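Local coordinates for possible metal-dependent hydrolase (Veillonella parvula, PDB 3RPC), which is probably a zinc-dependent hydrolase of the metallo-beta-lactamase superfamily, holding two zinc ions, although its substrate is not established, at residues M205-M213 against D239-I249; V214-V225 against I249-E257. All blocks are in the same frame, centred on the assembly; numbering follows the deposited sequence.

Contact 1 (M205-M213 against D239-I249); sequences MGTKDIGRM and DVRKFIKGNNI
T207 and F243 meet where two helices, 207-213 and 239-246, run side by side. Their axes come within 10.4 Å and cross at -36°. The ring of F243 lies across the first turn of the other helix. T207 CB stands over the centre of one ring face, 3.6 Å from the centroid, in a CH-pi contact. The methyl T207 CG2 continues this cover past the ring toward F243 CB. F243 chi1 is 176°; this extends the ring away from its own backbone N and brings its far rim to the T207 carbonyl, with F243 CE2 3.3 Å from T207 O. G211 N faces the edge of the ring near its plane. G211 has no side chain, and the ring rim packs directly against its backbone. On the opposite ring face lies N247 ND2, offset toward the rim. That amide donates a 3.1 Å bond to F243 O, which also accepts from N247 N.

The buried side is built from aliphatic side chains. I210 CD1 packs 3.6 Å from V240 CG1, the two side chains crossing at about a right angle. I210 CG2 touches I244 CG2 more loosely, at 4.1 Å. The outer side differs: past F243 the helix ends in a Schellman motif of exposed residues, with N248 at its positive-phi position.

Both helices lie over the sheet edge, where I210 and I244 rest on V253 of strand 253-254. On the far side of helix 207-216, M213 packs on strand 186-190 and helix 173-182.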
# COMPACT_ATOMS: atom_id res chain seq x y z
N MSE A 205 6.44 12.96 7.02
CA MSE A 205 5.73 13.42 8.22
C MSE A 205 6.34 14.67 8.86
O MSE A 205 7.42 15.12 8.48
CB MSE A 205 5.65 12.28 9.23
CG MSE A 205 4.66 11.20 8.82
SE MSE A 205 4.84 9.61 9.91
CE MSE A 205 3.37 8.60 9.14
N GLY A 206 5.60 15.24 9.81
CA GLY A 206 6.06 16.37 10.60
C GLY A 206 5.47 16.33 12.00
O GLY A 206 5.09 15.27 12.50
N THR A 207 5.38 17.50 12.64
CA THR A 207 4.92 17.55 14.02
C THR A 207 3.48 17.05 14.21
O THR A 207 3.19 16.41 15.22
CB THR A 207 5.06 18.96 14.61
OG1 THR A 207 4.46 19.91 13.72
CG2 THR A 207 6.53 19.31 14.83
N LYS A 208 2.60 17.31 13.25
CA LYS A 208 1.23 16.82 13.38
C LYS A 208 1.21 15.31 13.60
O LYS A 208 0.45 14.78 14.42
CB LYS A 208 0.40 17.18 12.15
CG LYS A 208 -1.08 16.92 12.30
CD LYS A 208 -1.86 17.48 11.11
CE LYS A 208 -1.45 18.91 10.79
NZ LYS A 208 -1.91 19.90 11.80
N ASP A 209 2.05 14.61 12.84
CA ASP A 209 2.16 13.16 12.94
C ASP A 209 2.74 12.69 14.27
O ASP A 209 2.34 11.66 14.80
CB ASP A 209 2.98 12.63 11.76
CG ASP A 209 2.46 13.16 10.45
OD1 ASP A 209 1.49 12.58 9.93
OD2 ASP A 209 2.96 14.20 9.96
N ILE A 210 3.69 13.45 14.81
CA ILE A 210 4.23 13.10 16.10
C ILE A 210 3.14 13.16 17.16
O ILE A 210 3.01 12.25 17.98
CB ILE A 210 5.38 14.04 16.49
CG1 ILE A 210 6.53 13.91 15.49
CG2 ILE A 210 5.86 13.74 17.92
CD1 ILE A 210 7.71 14.82 15.81
N GLY A 211 2.34 14.22 17.14
CA GLY A 211 1.27 14.33 18.12
C GLY A 211 0.30 13.17 17.97
O GLY A 211 -0.16 12.59 18.96
N ARG A 212 -0.01 12.83 16.72
CA ARG A 212 -0.99 11.78 16.46
C ARG A 212 -0.44 10.43 16.89
O ARG A 212 -1.18 9.58 17.40
CB ARG A 212 -1.38 11.75 14.97
CG ARG A 212 -2.58 10.86 14.66
CD ARG A 212 -2.92 10.87 13.17
NE ARG A 212 -3.12 12.23 12.67
CZ ARG A 212 -2.31 12.82 11.79
NH1 ARG A 212 -1.27 12.17 11.29
NH2 ARG A 212 -2.56 14.06 11.39
N MSE A 213 0.86 10.23 16.70
CA MSE A 213 1.47 8.96 17.08
C MSE A 213 1.41 8.74 18.59
O MSE A 213 1.23 7.61 19.06
CB MSE A 213 2.93 8.87 16.61
CG MSE A 213 3.55 7.48 16.73
SE MSE A 213 2.67 6.23 15.51
CE MSE A 213 3.40 6.82 13.85
N ASP A 239 12.36 22.80 15.84
CA ASP A 239 10.91 22.87 15.66
C ASP A 239 10.21 21.74 16.41
O ASP A 239 9.21 21.96 17.10
CB ASP A 239 10.53 22.79 14.18
CG ASP A 239 11.09 23.94 13.36
OD1 ASP A 239 11.51 24.96 13.95
OD2 ASP A 239 11.10 23.83 12.11
N VAL A 240 10.73 20.53 16.29
CA VAL A 240 10.09 19.40 16.95
C VAL A 240 10.21 19.54 18.46
O VAL A 240 9.26 19.24 19.19
CB VAL A 240 10.68 18.06 16.46
CG1 VAL A 240 10.21 16.92 17.37
CG2 VAL A 240 10.27 17.81 15.02
N ARG A 241 11.37 19.99 18.93
CA ARG A 241 11.56 20.16 20.37
C ARG A 241 10.57 21.16 20.98
O ARG A 241 10.03 20.92 22.07
CB ARG A 241 13.02 20.52 20.69
CG ARG A 241 13.91 19.31 20.48
CD ARG A 241 15.37 19.65 20.49
NE ARG A 241 16.16 18.43 20.39
CZ ARG A 241 17.38 18.37 19.88
NH1 ARG A 241 17.96 19.47 19.41
NH2 ARG A 241 18.02 17.20 19.83
N LYS A 242 10.31 22.26 20.27
CA LYS A 242 9.33 23.24 20.75
C LYS A 242 7.94 22.61 20.83
O LYS A 242 7.20 22.79 21.80
CB LYS A 242 9.29 24.46 19.83
CG LYS A 242 8.31 25.55 20.30
CD LYS A 242 8.46 26.86 19.53
CE LYS A 242 8.09 26.72 18.06
NZ LYS A 242 8.02 28.08 17.39
N PHE A 243 7.60 21.84 19.80
CA PHE A 243 6.29 21.24 19.70
C PHE A 243 6.07 20.22 20.81
O PHE A 243 5.02 20.22 21.47
CB PHE A 243 6.14 20.58 18.33
CG PHE A 243 4.86 19.83 18.13
CD1 PHE A 243 3.72 20.49 17.71
CD2 PHE A 243 4.81 18.46 18.34
CE1 PHE A 243 2.53 19.79 17.51
CE2 PHE A 243 3.62 17.75 18.16
CZ PHE A 243 2.49 18.42 17.74
N ILE A 244 7.03 19.32 21.01
CA ILE A 244 6.83 18.29 22.03
C ILE A 244 6.85 18.87 23.45
O ILE A 244 6.15 18.39 24.34
CB ILE A 244 7.80 17.09 21.87
CG1 ILE A 244 9.26 17.51 22.06
CG2 ILE A 244 7.57 16.43 20.49
CD1 ILE A 244 10.26 16.34 21.92
N LYS A 245 7.65 19.91 23.66
CA LYS A 245 7.62 20.60 24.94
C LYS A 245 6.25 21.25 25.18
O LYS A 245 5.62 21.03 26.23
CB LYS A 245 8.72 21.66 25.01
CG LYS A 245 8.84 22.34 26.36
CD LYS A 245 10.05 23.28 26.39
CE LYS A 245 10.10 24.07 27.69
NZ LYS A 245 10.19 23.18 28.87
N GLY A 246 5.76 22.01 24.21
CA GLY A 246 4.50 22.72 24.37
C GLY A 246 3.30 21.80 24.54
O GLY A 246 2.29 22.19 25.13
N ASN A 247 3.40 20.58 24.01
CA ASN A 247 2.33 19.60 24.13
C ASN A 247 2.53 18.59 25.26
O ASN A 247 1.74 17.65 25.41
CB ASN A 247 2.09 18.88 22.81
CG ASN A 247 1.36 19.73 21.82
OD1 ASN A 247 0.20 20.07 22.05
ND2 ASN A 247 2.02 20.11 20.74
N ASN A 248 3.58 18.79 26.05
CA ASN A 248 3.83 17.95 27.22
C ASN A 248 4.05 16.48 26.86
O ASN A 248 3.67 15.59 27.62
CB ASN A 248 2.67 18.08 28.20
CG ASN A 248 2.32 19.52 28.47
OD1 ASN A 248 3.13 20.27 29.03
ND2 ASN A 248 1.12 19.93 28.06
N ILE A 249 4.68 16.24 25.72
CA ILE A 249 4.92 14.86 25.28
C ILE A 249 6.40 14.50 25.15
O ILE A 249 6.77 13.54 24.46
CB ILE A 249 4.16 14.55 23.97
CG1 ILE A 249 4.49 15.57 22.88
CG2 ILE A 249 2.65 14.54 24.24
CD1 ILE A 249 3.80 15.29 21.52

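Contact 2 (V214-V225 against I249-E257); sequences VVRKPEAKIIAV and IESHVAVPE
Strands 221-225 and 253-254 are the two parallel strands of a beta-alpha-beta unit, with helix 237-246 as the crossover. They form one edge of a mixed sheet in the metallo-beta-lactamase fold. Three backbone bonds join the two segments. I222 N donates to H252 O at 2.9 Å, and I222 O accepts from A254 N. A224 N then donates to A254 O with an N-H...O angle of 178°. The I222 and V253 side chains share one sheet face; I223 and A254 share the other.

Before the strands, V214 of helix 207-216 packs against I249 and H252, just before V253. Its CG1 sits over one face of the H252 ring, 4.0 Å from the centroid and offset toward the rim, and also touches I249 CG2. With V214 chi1 at 168°, CG1 is turned to the H252 ring and CG2 to V253 CG2, 3.8 Å away, and to H252 CB. The H252 ring has P218 O near its plane at the edge.

After the strands, P256 packs across I223, its CD 3.8 Å from I223 CG2. Its CG also meets V225 CG1, and the V225 side chain lies about 9 Å from a bound zinc ion. Water 2 donates to both A224 O and P256 O. At the other end, water 1 lies in the plane of the H252 ring, 2.8 Å from H252 ND1, and donates to K217 O and A220 O.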
# COMPACT_ATOMS: atom_id res chain seq x y z
N VAL A 214 1.57 9.81 19.35
CA VAL A 214 1.54 9.72 20.80
C VAL A 214 0.14 9.35 21.29
O VAL A 214 -0.01 8.59 22.25
CB VAL A 214 2.02 11.03 21.45
CG1 VAL A 214 1.71 11.03 22.94
CG2 VAL A 214 3.53 11.21 21.20
N VAL A 215 -0.88 9.87 20.60
CA VAL A 215 -2.26 9.51 20.92
C VAL A 215 -2.51 8.05 20.57
O VAL A 215 -3.12 7.30 21.35
CB VAL A 215 -3.26 10.40 20.18
CG1 VAL A 215 -4.68 9.89 20.38
CG2 VAL A 215 -3.13 11.84 20.65
N ARG A 216 -2.05 7.63 19.40
CA ARG A 216 -2.33 6.26 18.96
C ARG A 216 -1.60 5.21 19.80
O ARG A 216 -2.17 4.17 20.12
CB ARG A 216 -2.00 6.06 17.48
CG ARG A 216 -2.63 4.81 16.86
CD ARG A 216 -4.13 4.98 16.63
NE ARG A 216 -4.40 5.89 15.52
CZ ARG A 216 -4.79 7.15 15.65
NH1 ARG A 216 -4.99 7.89 14.58
NH2 ARG A 216 -5.01 7.66 16.86
N LYS A 217 -0.36 5.51 20.17
CA LYS A 217 0.49 4.57 20.89
C LYS A 217 1.12 5.23 22.10
O LYS A 217 2.31 5.56 22.09
CB LYS A 217 1.57 4.02 19.95
CG LYS A 217 1.02 3.16 18.82
CD LYS A 217 0.38 1.89 19.37
CE LYS A 217 -0.08 0.97 18.26
NZ LYS A 217 -0.92 -0.14 18.79
N PRO A 218 0.32 5.44 23.16
CA PRO A 218 0.78 6.19 24.33
C PRO A 218 1.95 5.54 25.08
O PRO A 218 2.62 6.23 25.86
CB PRO A 218 -0.45 6.22 25.25
CG PRO A 218 -1.60 5.92 24.36
CD PRO A 218 -1.09 5.02 23.28
N GLU A 219 2.19 4.25 24.87
CA GLU A 219 3.27 3.59 25.59
C GLU A 219 4.52 3.37 24.75
O GLU A 219 5.52 2.88 25.25
CB GLU A 219 2.79 2.25 26.16
CG GLU A 219 1.73 2.42 27.24
CD GLU A 219 0.69 1.31 27.21
OE1 GLU A 219 -0.51 1.64 27.10
OE2 GLU A 219 1.07 0.12 27.31
N ALA A 220 4.46 3.74 23.47
CA ALA A 220 5.59 3.53 22.58
C ALA A 220 6.67 4.58 22.81
O ALA A 220 6.38 5.72 23.19
CB ALA A 220 5.14 3.54 21.12
N LYS A 221 7.91 4.18 22.57
CA LYS A 221 9.03 5.11 22.54
C LYS A 221 9.13 5.62 21.12
O LYS A 221 9.44 4.85 20.20
CB LYS A 221 10.32 4.41 22.94
CG LYS A 221 11.52 5.32 22.98
CD LYS A 221 12.28 5.16 24.29
CE LYS A 221 12.82 3.75 24.45
NZ LYS A 221 13.30 3.50 25.83
N ILE A 222 8.83 6.89 20.91
CA ILE A 222 8.91 7.48 19.59
C ILE A 222 10.28 8.13 19.39
O ILE A 222 10.81 8.77 20.29
CB ILE A 222 7.78 8.49 19.39
CG1 ILE A 222 6.45 7.73 19.41
CG2 ILE A 222 7.98 9.26 18.11
CD1 ILE A 222 5.26 8.57 19.80
N ILE A 223 10.86 7.92 18.21
CA ILE A 223 12.16 8.49 17.88
C ILE A 223 12.01 9.25 16.58
O ILE A 223 11.71 8.65 15.55
CB ILE A 223 13.24 7.38 17.72
CG1 ILE A 223 13.36 6.58 19.03
CG2 ILE A 223 14.58 7.98 17.34
CD1 ILE A 223 14.30 5.36 18.95
N ALA A 224 12.20 10.57 16.63
CA ALA A 224 12.03 11.43 15.46
C ALA A 224 13.36 11.72 14.77
O ALA A 224 14.30 12.21 15.41
CB ALA A 224 11.32 12.73 15.85
N VAL A 225 13.42 11.44 13.48
CA VAL A 225 14.64 11.61 12.70
C VAL A 225 14.35 12.25 11.33
O VAL A 225 13.28 12.84 11.14
CB VAL A 225 15.39 10.26 12.53
CG1 VAL A 225 15.79 9.70 13.90
CG2 VAL A 225 14.55 9.25 11.75
N ILE A 249 4.68 16.24 25.72
CA ILE A 249 4.92 14.86 25.28
C ILE A 249 6.40 14.50 25.15
O ILE A 249 6.77 13.54 24.46
CB ILE A 249 4.16 14.55 23.97
CG1 ILE A 249 4.49 15.57 22.88
CG2 ILE A 249 2.65 14.54 24.24
CD1 ILE A 249 3.80 15.29 21.52
N GLU A 250 7.25 15.25 25.85
CA GLU A 250 8.69 14.98 25.80
C GLU A 250 9.07 13.59 26.29
O GLU A 250 10.06 13.02 25.84
CB GLU A 250 9.45 16.03 26.61
CG GLU A 250 9.49 17.38 25.94
CD GLU A 250 9.96 18.47 26.88
OE1 GLU A 250 10.78 19.31 26.44
OE2 GLU A 250 9.50 18.49 28.04
N SER A 251 8.30 13.05 27.24
CA SER A 251 8.61 11.71 27.75
C SER A 251 8.33 10.62 26.72
O SER A 251 8.81 9.49 26.85
CB SER A 251 7.82 11.42 29.03
OG SER A 251 8.24 12.25 30.09
N HIS A 252 7.54 10.96 25.70
CA HIS A 252 7.14 10.01 24.66
C HIS A 252 8.02 10.07 23.42
O HIS A 252 8.09 9.10 22.67
CB HIS A 252 5.70 10.28 24.21
CG HIS A 252 4.69 10.13 25.30
ND1 HIS A 252 3.87 9.02 25.40
CD2 HIS A 252 4.34 10.95 26.31
CE1 HIS A 252 3.06 9.17 26.44
NE2 HIS A 252 3.33 10.33 27.01
N VAL A 253 8.64 11.22 23.18
CA VAL A 253 9.31 11.49 21.91
C VAL A 253 10.77 11.89 22.09
O VAL A 253 11.07 12.91 22.72
CB VAL A 253 8.62 12.63 21.14
CG1 VAL A 253 9.31 12.85 19.78
CG2 VAL A 253 7.13 12.33 20.96
N ALA A 254 11.67 11.07 21.54
CA ALA A 254 13.10 11.38 21.54
C ALA A 254 13.47 12.06 20.23
O ALA A 254 12.94 11.72 19.17
CB ALA A 254 13.91 10.12 21.72
N VAL A 255 14.38 13.02 20.31
CA VAL A 255 14.93 13.69 19.13
C VAL A 255 16.45 13.55 19.20
O VAL A 255 17.14 14.45 19.68
CB VAL A 255 14.54 15.17 19.09
CG1 VAL A 255 14.99 15.81 17.78
CG2 VAL A 255 13.02 15.33 19.26
N PRO A 256 16.97 12.40 18.76
CA PRO A 256 18.40 12.17 18.97
C PRO A 256 19.29 13.06 18.11
O PRO A 256 18.93 13.38 16.98
CB PRO A 256 18.59 10.70 18.57
CG PRO A 256 17.47 10.47 17.56
CD PRO A 256 16.31 11.24 18.14
N GLU A 257 20.44 13.44 18.65
CA GLU A 257 21.45 14.10 17.86
C GLU A 257 22.11 13.09 16.93
O GLU A 257 22.05 11.88 17.16
CB GLU A 257 22.52 14.71 18.77
CG GLU A 257 21.99 15.75 19.74
CD GLU A 257 21.47 16.99 19.05
OE1 GLU A 257 21.88 17.29 17.92
OE2 GLU A 257 20.63 17.69 19.66
O HOH W 1 4.14 7.45 23.05
O HOH W 2 16.75 13.47 15.19

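How the contacts relate
The centres of contacts 1 and 2 are about 9 Å apart, on the same side of the chain's centre. Their segments alternate along the chain: helix 207-216, strand 221-225, helix 237-246, then strand 253-254. Both contacts use helix 207-216 and share I249, which follows the end of helix 237-246. Contact 1 pairs the two helices; contact 2 pairs the strands beneath them and adds the C-terminal end of helix 207-216. I210 CG2 joins the layers, 3.6 Å from V253 CG2. A salt bridge from R241 NH2 to E257 OE2 also ties the second helix to the segment after its strand. Together they build one layered edge of the metallo-beta-lactamase fold, and its strand 221-225 leads straight to zinc ligand H226.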